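Local coordinates for LPXTG family cell surface protein Fms2 (Enterococcus faecium DO, PDB 5FCE), which probably mediates bacterial adhesion to host surfaces, with this chain forming the ligand-binding domain of a longer cell-wall-anchored protein, at residues Asp36-Thr42 with Asp91-Asp97; Glu2-Val8 with Ile24-Lys30; Val54-Val58 with Ile73-Leu79. All blocks are in the same frame, centred on the assembly; numbering follows the deposited sequence.

How the contacts relate
Contact 1 is the most buried of the three and joins the two central strands of the four-stranded antiparallel sheet by a regular run of backbone bonds. Contact 2 lies farther out, where the N-terminal segment 2-8 pairs with strand 21-28 of the mixed sheet, and side-chain amide and ammonium groups take over where the strand pairing ends. Contact 3 bridges the two sheets: strand 54-60 neighbours 36-42, whereas 71-76 neighbours 21-28, and one direct bond is supplemented by waters. Contacts 1 and 2 meet in the core, V94 against F6 and L92 against V26; contacts 1 and 3 share the H38-E57 pair.

Contact 1: Asp36-Thr42 with Asp91-Asp97; sequences DVHAVLT and DLIVFYD
H38 and F95 run alongside one another, their ring planes 25° apart, with the rings displaced so that little of either lies over the other. F95 CD1 approaches the imidazole obliquely, 3.9 Å from H38 ND1. The edge of the F95 ring is turned to the backbone, with H38 O in its plane and 3.2 Å from F95 CD1. V40 CG2 sits at the same ring's edge, near CE1, and also lies above the outer part of one imidazole face. Y59 stacks with H38, and E57 OE1 takes the hydrogen bond from NE2, which should fix the imidazole's rotation. On the other side of the sheet, the Y96 ring holds V94 O at its edge; with CG between N and the carbonyl carbon (chi1 61°) the ring leads away from strand 36-42, and CB meets V37 CG2.

These strands are the middle pair of an antiparallel four-stranded sheet in the flattened barrel of SgrA. H38-F95, V40-I93 and T42-D91 are hydrogen-bonded pairs, V40 N to I93 O being 2.8 Å. The intervening V37, A39, L41, L92 and V94 turn inward, L41 CD1 resting 4.1 Å from L92 CD1; I24 packs on L41 and V26 on L92, while W65 covers V37 and V94. At the buried end, D91 is salt-bridged to K89, and T42 OG1 bonds to G44 N. At the exposed end, D36 N reaches D97 OD1 on its syn side at 2.8 Å, while D97 N returns a bond to D36 O. That oxygen also accepts from a water, which donates weakly to F95 O.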
loop_
_atom_site.group_PDB
_atom_site.type_symbol
_atom_site.label_atom_id
_atom_site.label_comp_id
_atom_site.label_asym_id
_atom_site.label_seq_id
_atom_site.Cartn_x
_atom_site.Cartn_y
_atom_site.Cartn_z
ATOM N N ASP A 36 4.991 4.348 14.694
ATOM C CA ASP A 36 4.296 3.110 14.363
ATOM C C ASP A 36 3.417 3.286 13.140
ATOM O O ASP A 36 2.560 4.168 13.094
ATOM C CB ASP A 36 3.469 2.640 15.555
ATOM C CG ASP A 36 4.321 2.371 16.756
ATOM O OD1 ASP A 36 4.842 1.241 16.855
ATOM O OD2 ASP A 36 4.496 3.306 17.570
ATOM N N VAL A 37 3.648 2.447 12.140
ATOM C CA VAL A 37 2.959 2.582 10.867
ATOM C C VAL A 37 2.290 1.241 10.541
ATOM O O VAL A 37 2.829 0.188 10.859
ATOM C CB VAL A 37 3.946 3.019 9.761
ATOM C CG1 VAL A 37 3.317 2.929 8.374
ATOM C CG2 VAL A 37 4.433 4.445 10.022
ATOM N N HIS A 38 1.095 1.290 9.963
ATOM C CA HIS A 38 0.376 0.077 9.569
ATOM C C HIS A 38 -0.212 0.336 8.200
ATOM O O HIS A 38 -1.081 1.197 8.056
ATOM C CB HIS A 38 -0.752 -0.196 10.563
ATOM C CG HIS A 38 -1.590 -1.394 10.234
ATOM N ND1 HIS A 38 -2.867 -1.557 10.728
ATOM C CD2 HIS A 38 -1.334 -2.492 9.483
ATOM C CE1 HIS A 38 -3.360 -2.705 10.298
ATOM N NE2 HIS A 38 -2.454 -3.288 9.533
ATOM N N ALA A 39 0.260 -0.389 7.193
ATOM C CA ALA A 39 -0.214 -0.165 5.831
ATOM C C ALA A 39 -1.106 -1.323 5.413
ATOM O O ALA A 39 -0.742 -2.487 5.589
ATOM C CB ALA A 39 0.956 -0.013 4.892
ATOM N N VAL A 40 -2.288 -1.007 4.889
ATOM C CA VAL A 40 -3.266 -2.039 4.551
ATOM C C VAL A 40 -3.698 -1.888 3.096
ATOM O O VAL A 40 -4.186 -0.830 2.694
ATOM C CB VAL A 40 -4.511 -1.988 5.476
ATOM C CG1 VAL A 40 -5.533 -3.040 5.054
ATOM C CG2 VAL A 40 -4.120 -2.207 6.930
ATOM N N LEU A 41 -3.495 -2.937 2.301
ATOM C CA LEU A 41 -3.987 -2.950 0.927
ATOM C C LEU A 41 -5.389 -3.569 0.942
ATOM O O LEU A 41 -5.590 -4.654 1.491
ATOM C CB LEU A 41 -3.044 -3.780 0.063
ATOM C CG LEU A 41 -2.951 -3.564 -1.439
ATOM C CD1 LEU A 41 -2.712 -2.100 -1.776
ATOM C CD2 LEU A 41 -1.826 -4.442 -1.990
ATOM N N THR A 42 -6.365 -2.874 0.368
ATOM C CA THR A 42 -7.752 -3.310 0.499
ATOM C C THR A 42 -8.502 -3.188 -0.822
ATOM O O THR A 42 -8.122 -2.385 -1.681
ATOM C CB THR A 42 -8.474 -2.498 1.605
ATOM O OG1 THR A 42 -9.843 -2.901 1.696
ATOM C CG2 THR A 42 -8.408 -1.018 1.297
ATOM N N ASP A 91 -7.260 0.113 -2.850
ATOM C CA ASP A 91 -6.727 1.270 -2.137
ATOM C C ASP A 91 -5.624 0.847 -1.177
ATOM O O ASP A 91 -5.597 -0.306 -0.719
ATOM C CB ASP A 91 -7.818 1.976 -1.317
ATOM C CG ASP A 91 -8.923 2.570 -2.173
ATOM O OD1 ASP A 91 -8.680 2.898 -3.348
ATOM O OD2 ASP A 91 -10.053 2.712 -1.657
ATOM N N LEU A 92 -4.725 1.784 -0.876
ATOM C CA LEU A 92 -3.737 1.602 0.188
ATOM C C LEU A 92 -4.044 2.573 1.317
ATOM O O LEU A 92 -4.117 3.783 1.103
ATOM C CB LEU A 92 -2.317 1.851 -0.335
ATOM C CG LEU A 92 -1.194 1.719 0.698
ATOM C CD1 LEU A 92 -0.960 0.240 1.085
ATOM C CD2 LEU A 92 0.100 2.389 0.193
ATOM N N ILE A 93 -4.242 2.039 2.512
ATOM C CA ILE A 93 -4.506 2.871 3.675
ATOM C C ILE A 93 -3.252 2.857 4.545
ATOM O O ILE A 93 -2.738 1.789 4.890
ATOM C CB ILE A 93 -5.722 2.332 4.456
ATOM C CG1 ILE A 93 -6.961 2.298 3.551
ATOM C CG2 ILE A 93 -6.027 3.197 5.694
ATOM C CD1 ILE A 93 -8.210 1.748 4.259
ATOM N N VAL A 94 -2.736 4.037 4.864
ATOM C CA VAL A 94 -1.546 4.129 5.703
ATOM C C VAL A 94 -1.899 4.776 7.020
ATOM O O VAL A 94 -2.297 5.951 7.063
ATOM C CB VAL A 94 -0.423 4.934 5.047
ATOM C CG1 VAL A 94 0.819 4.912 5.935
ATOM C CG2 VAL A 94 -0.090 4.340 3.693
ATOM N N PHE A 95 -1.774 3.988 8.082
ATOM C CA PHE A 95 -1.955 4.488 9.441
ATOM C C PHE A 95 -0.591 4.869 9.984
ATOM O O PHE A 95 0.377 4.125 9.803
ATOM C CB PHE A 95 -2.554 3.389 10.322
ATOM C CG PHE A 95 -3.907 2.916 9.877
ATOM C CD1 PHE A 95 -4.030 1.792 9.067
ATOM C CD2 PHE A 95 -5.057 3.579 10.282
ATOM C CE1 PHE A 95 -5.274 1.344 8.665
ATOM C CE2 PHE A 95 -6.307 3.140 9.878
ATOM C CZ PHE A 95 -6.415 2.017 9.069
ATOM N N TYR A 96 -0.512 6.005 10.667
ATOM C CA TYR A 96 0.755 6.482 11.220
ATOM C C TYR A 96 0.473 7.268 12.497
ATOM O O TYR A 96 -0.192 8.322 12.475
ATOM C CB TYR A 96 1.548 7.326 10.192
ATOM C CG TYR A 96 0.833 8.566 9.722
ATOM C CD1 TYR A 96 -0.194 8.490 8.777
ATOM C CD2 TYR A 96 1.176 9.824 10.225
ATOM C CE1 TYR A 96 -0.862 9.628 8.363
ATOM C CE2 TYR A 96 0.520 10.955 9.818
ATOM C CZ TYR A 96 -0.498 10.858 8.893
ATOM O OH TYR A 96 -1.142 12.011 8.499
ATOM N N ASP A 97 0.948 6.721 13.608
ATOM C CA ASP A 97 0.822 7.364 14.915
ATOM C C ASP A 97 -0.563 7.915 15.235
ATOM O O ASP A 97 -0.695 9.002 15.808
ATOM C CB ASP A 97 1.891 8.447 15.073
ATOM C CG ASP A 97 3.282 7.864 15.147
ATOM O OD1 ASP A 97 3.385 6.622 15.249
ATOM O OD2 ASP A 97 4.265 8.639 15.121
HETATM O O HOH W 1 0.020 2.945 12.722
#

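Contact 2: Glu2-Val8 with Ile24-Lys30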
loop_
_atom_site.group_PDB
_atom_site.type_symbol
_atom_site.label_atom_id
_atom_site.label_comp_id
_atom_site.label_asym_id
_atom_site.label_seq_id
_atom_site.Cartn_x
_atom_site.Cartn_y
_atom_site.Cartn_z
ATOM N N GLU A 2 -0.443 20.763 7.112
ATOM C CA GLU A 2 -1.046 20.044 5.988
ATOM C C GLU A 2 -0.974 18.521 6.172
ATOM O O GLU A 2 0.057 17.991 6.589
ATOM C CB GLU A 2 -0.366 20.446 4.679
ATOM C CG GLU A 2 -1.336 20.693 3.564
ATOM C CD GLU A 2 -0.666 20.848 2.216
ATOM O OE1 GLU A 2 0.307 21.638 2.091
ATOM O OE2 GLU A 2 -1.129 20.174 1.275
ATOM N N ASN A 3 -2.059 17.819 5.849
ATOM C CA ASN A 3 -2.099 16.363 6.019
ATOM C C ASN A 3 -1.112 15.630 5.111
ATOM O O ASN A 3 -1.020 15.923 3.922
ATOM C CB ASN A 3 -3.500 15.810 5.721
ATOM C CG ASN A 3 -4.535 16.206 6.756
ATOM O OD1 ASN A 3 -4.208 16.517 7.904
ATOM N ND2 ASN A 3 -5.804 16.179 6.353
ATOM N N LEU A 4 -0.392 14.663 5.676
ATOM C CA LEU A 4 0.407 13.729 4.876
ATOM C C LEU A 4 -0.459 12.958 3.881
ATOM O O LEU A 4 -1.524 12.455 4.240
ATOM C CB LEU A 4 1.101 12.726 5.798
ATOM C CG LEU A 4 1.827 11.546 5.148
ATOM C CD1 LEU A 4 3.092 12.017 4.471
ATOM C CD2 LEU A 4 2.146 10.476 6.209
ATOM N N SER A 5 0.002 12.873 2.635
ATOM C CA SER A 5 -0.590 11.973 1.643
ATOM C C SER A 5 0.501 11.334 0.805
ATOM O O SER A 5 1.639 11.819 0.758
ATOM C CB SER A 5 -1.579 12.702 0.737
ATOM O OG SER A 5 -0.943 13.764 0.065
ATOM N N PHE A 6 0.147 10.243 0.130
ATOM C CA PHE A 6 1.085 9.532 -0.738
ATOM C C PHE A 6 0.535 9.417 -2.151
ATOM O O PHE A 6 -0.662 9.190 -2.345
ATOM C CB PHE A 6 1.352 8.111 -0.205
ATOM C CG PHE A 6 1.986 8.074 1.157
ATOM C CD1 PHE A 6 3.374 8.168 1.308
ATOM C CD2 PHE A 6 1.198 7.934 2.296
ATOM C CE1 PHE A 6 3.959 8.125 2.587
ATOM C CE2 PHE A 6 1.770 7.908 3.562
ATOM C CZ PHE A 6 3.159 8.012 3.709
ATOM N N THR A 7 1.410 9.566 -3.139
ATOM C CA THR A 7 1.041 9.254 -4.515
ATOM C C THR A 7 1.792 7.985 -4.892
ATOM O O THR A 7 2.805 7.659 -4.272
ATOM C CB THR A 7 1.404 10.416 -5.462
ATOM O OG1 THR A 7 1.014 10.107 -6.808
ATOM C CG2 THR A 7 2.870 10.635 -5.440
ATOM N N VAL A 8 1.295 7.260 -5.890
ATOM C CA VAL A 8 1.940 6.030 -6.330
ATOM C C VAL A 8 1.920 5.979 -7.837
ATOM O O VAL A 8 0.872 6.213 -8.442
ATOM C CB VAL A 8 1.202 4.775 -5.801
ATOM C CG1 VAL A 8 1.843 3.489 -6.346
ATOM C CG2 VAL A 8 1.212 4.754 -4.304
ATOM N N ILE A 24 5.283 -1.759 -3.088
ATOM C CA ILE A 24 4.626 -0.504 -3.453
ATOM C C ILE A 24 5.501 0.690 -3.136
ATOM O O ILE A 24 5.790 0.968 -1.968
ATOM C CB ILE A 24 3.300 -0.313 -2.692
ATOM C CG1 ILE A 24 2.379 -1.504 -2.925
ATOM C CG2 ILE A 24 2.609 0.956 -3.145
ATOM C CD1 ILE A 24 1.175 -1.560 -1.997
ATOM N N PRO A 25 5.914 1.421 -4.178
ATOM C CA PRO A 25 6.703 2.633 -3.961
ATOM C C PRO A 25 5.773 3.810 -3.737
ATOM O O PRO A 25 5.026 4.189 -4.647
ATOM C CB PRO A 25 7.479 2.795 -5.276
ATOM C CG PRO A 25 6.708 1.993 -6.308
ATOM C CD PRO A 25 5.643 1.177 -5.606
ATOM N N VAL A 26 5.791 4.364 -2.531
ATOM C CA VAL A 26 4.956 5.522 -2.246
ATOM C C VAL A 26 5.796 6.791 -2.186
ATOM O O VAL A 26 6.957 6.767 -1.779
ATOM C CB VAL A 26 4.143 5.347 -0.939
ATOM C CG1 VAL A 26 3.333 4.041 -0.987
ATOM C CG2 VAL A 26 5.060 5.331 0.270
ATOM N N LYS A 27 5.210 7.892 -2.632
ATOM C CA LYS A 27 5.878 9.196 -2.558
ATOM C C LYS A 27 5.092 10.126 -1.640
ATOM O O LYS A 27 3.962 10.516 -1.944
ATOM C CB LYS A 27 6.029 9.811 -3.956
ATOM C CG LYS A 27 6.795 11.135 -3.971
ATOM C CD LYS A 27 7.042 11.683 -5.378
ATOM C CE LYS A 27 5.782 12.276 -6.000
ATOM N NZ LYS A 27 6.032 13.422 -6.944
ATOM N N PRO A 28 5.679 10.479 -0.488
ATOM C CA PRO A 28 4.953 11.356 0.434
ATOM C C PRO A 28 4.969 12.800 -0.038
ATOM O O PRO A 28 5.890 13.197 -0.762
ATOM C CB PRO A 28 5.740 11.241 1.737
ATOM C CG PRO A 28 7.122 10.777 1.340
ATOM C CD PRO A 28 7.019 10.097 -0.001
ATOM N N ASN A 29 3.980 13.580 0.386
ATOM C CA ASN A 29 3.919 14.986 0.005
ATOM C C ASN A 29 4.692 15.876 0.974
ATOM O O ASN A 29 4.975 17.039 0.679
ATOM C CB ASN A 29 2.467 15.468 -0.113
ATOM C CG ASN A 29 1.757 15.542 1.233
ATOM O OD1 ASN A 29 2.031 14.751 2.134
ATOM N ND2 ASN A 29 0.832 16.490 1.367
ATOM N N LYS A 30 5.039 15.314 2.125
ATOM C CA LYS A 30 5.750 16.059 3.153
ATOM C C LYS A 30 6.641 15.102 3.915
ATOM O O LYS A 30 6.486 13.884 3.800
ATOM C CB LYS A 30 4.758 16.734 4.097
ATOM C CG LYS A 30 3.865 15.764 4.833
ATOM C CD LYS A 30 2.866 16.499 5.708
ATOM C CE LYS A 30 3.576 17.343 6.760
ATOM N NZ LYS A 30 2.709 17.583 7.949
#
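N29 faces the backbone of N3 and S5 and bonds to it with both ends of its amide. It does so at the end of a short antiparallel pairing, in which strand 6-7 lies along strand 21-28 in the mixed sheet of this domain, assigned to the SgrA immunoglobulin-like family. N29 ND2 gives a hydrogen to N3 O at 3.2 Å, the acceptor lying in the amide plane. N29 OD1 takes one from S5 N at 2.8 Å, although this donor stands 60° out of the carbonyl plane and so misses the lone pairs. The main chain adds N29 N to S5 O, a bent bond with an N-H...O angle of 137°. With CG set between the backbone N and the carbonyl carbon (chi1 69°), the amide is set against the N3-S5 backbone, continuing the hydrogen bonding past P28. K30 adds a further bond: its chain, bent midway, runs past L4 and brings NZ within 3.0 Å of E2 O.

T7 and K27 form the hydrogen-bonded pair, T7 N to K27 O and K27 N to T7 O, the second 2.9 Å long. The next pair, F6 with P28, is non-hydrogen-bonded, so the proline costs this register no N-H. F6 O instead accepts from T103 OG1, and P28 makes its backbone bond on the other side, with G68. Inward, the F6 ring is met obliquely by V26 CG2, 3.5 Å from F6 CD1, and by P28 CB; W65 meets it edge-to-face. Outward, T7 and K27 run side by side, so tightly that T7 CG2 comes 3.4 Å from K27 CE.

Contact 3: Val54-Val58 with Ile73-Leu79; sequences VIGEV and IMISAEL
I75 CG2 presses against the G56-E57 peptide, 3.4 Å from both G56 C and E57 N, and this is the tight centre of the contact. Beside it, V58 lowers its isopropyl group onto the selenomethionine carbonyl M74 O, with CB 3.6 Å from that oxygen. V58 CG1, placed between its own N and carbonyl carbon (chi1 66°), reaches I73 CG2 and I75 CG1. At the other end, E78 N donates to I55 O at 2.8 Å, nearly straight. The I55 side chain starts away from 73-79 and packs in the core with L41, I22 and I84; the I55 and L79 side chains cross at about a right angle, CG1 against CD1. I55 and G56 together face L41 in a classic beta bulge, where the chain turns a corner; strands 56-58 and 73-76 run at 129° to each other and join edges of two different sheets.

The solvent side is looser and wet. One water accepts from S76 N and donates to E57 O, bridging the two backbones. A second accepts from E57 N and lies 2.9 Å from S76 O and 2.7 Å from E78 OE2. A third donates to E57 OE2 and to E78 OE2, linking two carboxylates whose OE2 atoms are 4.6 Å apart. This water, together with the H38 imidazole that holds the other oxygen of E57, would probably temper the mutual repulsion of the two glutamates; the polar atoms on this side are linked through water, not strand to strand.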
loop_
_atom_site.group_PDB
_atom_site.type_symbol
_atom_site.label_atom_id
_atom_site.label_comp_id
_atom_site.label_asym_id
_atom_site.label_seq_id
_atom_site.Cartn_x
_atom_site.Cartn_y
_atom_site.Cartn_z
ATOM N N VAL A 54 -9.134 -7.318 3.048
ATOM C CA VAL A 54 -7.679 -7.169 3.084
ATOM C C VAL A 54 -6.974 -8.002 2.016
ATOM O O VAL A 54 -7.130 -9.219 1.951
ATOM C CB VAL A 54 -7.139 -7.521 4.489
ATOM C CG1 VAL A 54 -5.619 -7.401 4.543
ATOM C CG2 VAL A 54 -7.778 -6.600 5.518
ATOM N N ILE A 55 -6.185 -7.332 1.185
ATOM C CA ILE A 55 -5.354 -8.004 0.200
ATOM C C ILE A 55 -4.025 -8.303 0.881
ATOM O O ILE A 55 -3.371 -9.317 0.613
ATOM C CB ILE A 55 -5.166 -7.087 -1.025
ATOM C CG1 ILE A 55 -6.519 -6.853 -1.711
ATOM C CG2 ILE A 55 -4.143 -7.658 -2.025
ATOM C CD1 ILE A 55 -6.513 -5.636 -2.658
ATOM N N GLY A 56 -3.631 -7.412 1.787
ATOM C CA GLY A 56 -2.456 -7.654 2.603
ATOM C C GLY A 56 -2.146 -6.465 3.481
ATOM O O GLY A 56 -2.704 -5.382 3.283
ATOM N N GLU A 57 -1.254 -6.662 4.448
ATOM C CA GLU A 57 -0.920 -5.612 5.399
ATOM C C GLU A 57 0.471 -5.806 5.990
ATOM O O GLU A 57 1.012 -6.909 5.991
ATOM C CB GLU A 57 -1.962 -5.538 6.525
ATOM C CG GLU A 57 -2.030 -6.795 7.369
ATOM C CD GLU A 57 -3.157 -6.773 8.384
ATOM O OE1 GLU A 57 -3.526 -5.675 8.866
ATOM O OE2 GLU A 57 -3.661 -7.874 8.710
ATOM N N VAL A 58 1.036 -4.727 6.524
ATOM C CA VAL A 58 2.349 -4.802 7.144
ATOM C C VAL A 58 2.407 -3.790 8.282
ATOM O O VAL A 58 1.752 -2.743 8.232
ATOM C CB VAL A 58 3.490 -4.563 6.112
ATOM C CG1 VAL A 58 3.458 -3.138 5.572
ATOM C CG2 VAL A 58 4.849 -4.877 6.721
ATOM N N ILE A 73 7.129 0.061 0.415
ATOM C CA ILE A 73 6.370 -0.789 1.318
ATOM C C ILE A 73 6.288 -2.189 0.724
ATOM O O ILE A 73 6.046 -2.358 -0.481
ATOM C CB ILE A 73 4.956 -0.231 1.550
ATOM C CG1 ILE A 73 5.046 1.162 2.180
ATOM C CG2 ILE A 73 4.150 -1.160 2.451
ATOM C CD1 ILE A 73 3.737 1.942 2.198
HETATM N N MSE A 74 6.510 -3.193 1.565
HETATM C CA MSE A 74 6.428 -4.577 1.122
HETATM C C MSE A 74 5.325 -5.265 1.891
HETATM O O MSE A 74 5.316 -5.245 3.132
HETATM C CB MSE A 74 7.754 -5.287 1.356
HETATM C CG MSE A 74 8.936 -4.595 0.686
HETATM SE SE MSE A 74 10.543 -5.689 0.918
HETATM C CE MSE A 74 9.703 -7.296 1.679
ATOM N N ILE A 75 4.397 -5.870 1.154
ATOM C CA ILE A 75 3.222 -6.509 1.745
ATOM C C ILE A 75 3.054 -7.969 1.302
ATOM O O ILE A 75 3.106 -8.282 0.109
ATOM C CB ILE A 75 1.951 -5.689 1.420
ATOM C CG1 ILE A 75 1.916 -4.407 2.270
ATOM C CG2 ILE A 75 0.709 -6.493 1.694
ATOM C CD1 ILE A 75 0.795 -3.425 1.898
ATOM N N SER A 76 2.847 -8.872 2.259
ATOM C CA SER A 76 2.592 -10.270 1.907
ATOM C C SER A 76 1.207 -10.385 1.263
ATOM O O SER A 76 0.228 -9.915 1.830
ATOM C CB SER A 76 2.692 -11.133 3.166
ATOM O OG SER A 76 2.454 -12.492 2.888
ATOM N N ALA A 77 1.114 -10.997 0.079
ATOM C CA ALA A 77 -0.162 -11.082 -0.648
ATOM C C ALA A 77 -1.082 -12.190 -0.129
ATOM O O ALA A 77 -0.715 -13.363 -0.154
ATOM C CB ALA A 77 0.099 -11.296 -2.149
ATOM N N GLU A 78 -2.294 -11.826 0.284
ATOM C CA GLU A 78 -3.249 -12.810 0.795
ATOM C C GLU A 78 -4.316 -13.188 -0.242
ATOM O O GLU A 78 -5.180 -14.034 0.022
ATOM C CB GLU A 78 -3.893 -12.282 2.088
ATOM C CG GLU A 78 -2.855 -11.797 3.108
ATOM C CD GLU A 78 -3.460 -11.213 4.382
ATOM O OE1 GLU A 78 -4.708 -11.189 4.519
ATOM O OE2 GLU A 78 -2.673 -10.792 5.273
ATOM N N LEU A 79 -4.245 -12.548 -1.409
ATOM C CA LEU A 79 -5.087 -12.861 -2.566
ATOM C C LEU A 79 -4.171 -12.966 -3.777
ATOM O O LEU A 79 -3.179 -12.229 -3.886
ATOM C CB LEU A 79 -6.130 -11.764 -2.840
ATOM C CG LEU A 79 -7.417 -11.675 -2.020
ATOM C CD1 LEU A 79 -8.308 -10.534 -2.541
ATOM C CD2 LEU A 79 -8.174 -12.984 -2.077
HETATM O O HOH W 2 -0.437 -9.442 4.574
HETATM O O HOH W 3 3.091 -8.497 5.021
HETATM O O HOH W 4 -2.665 -10.096 7.865
#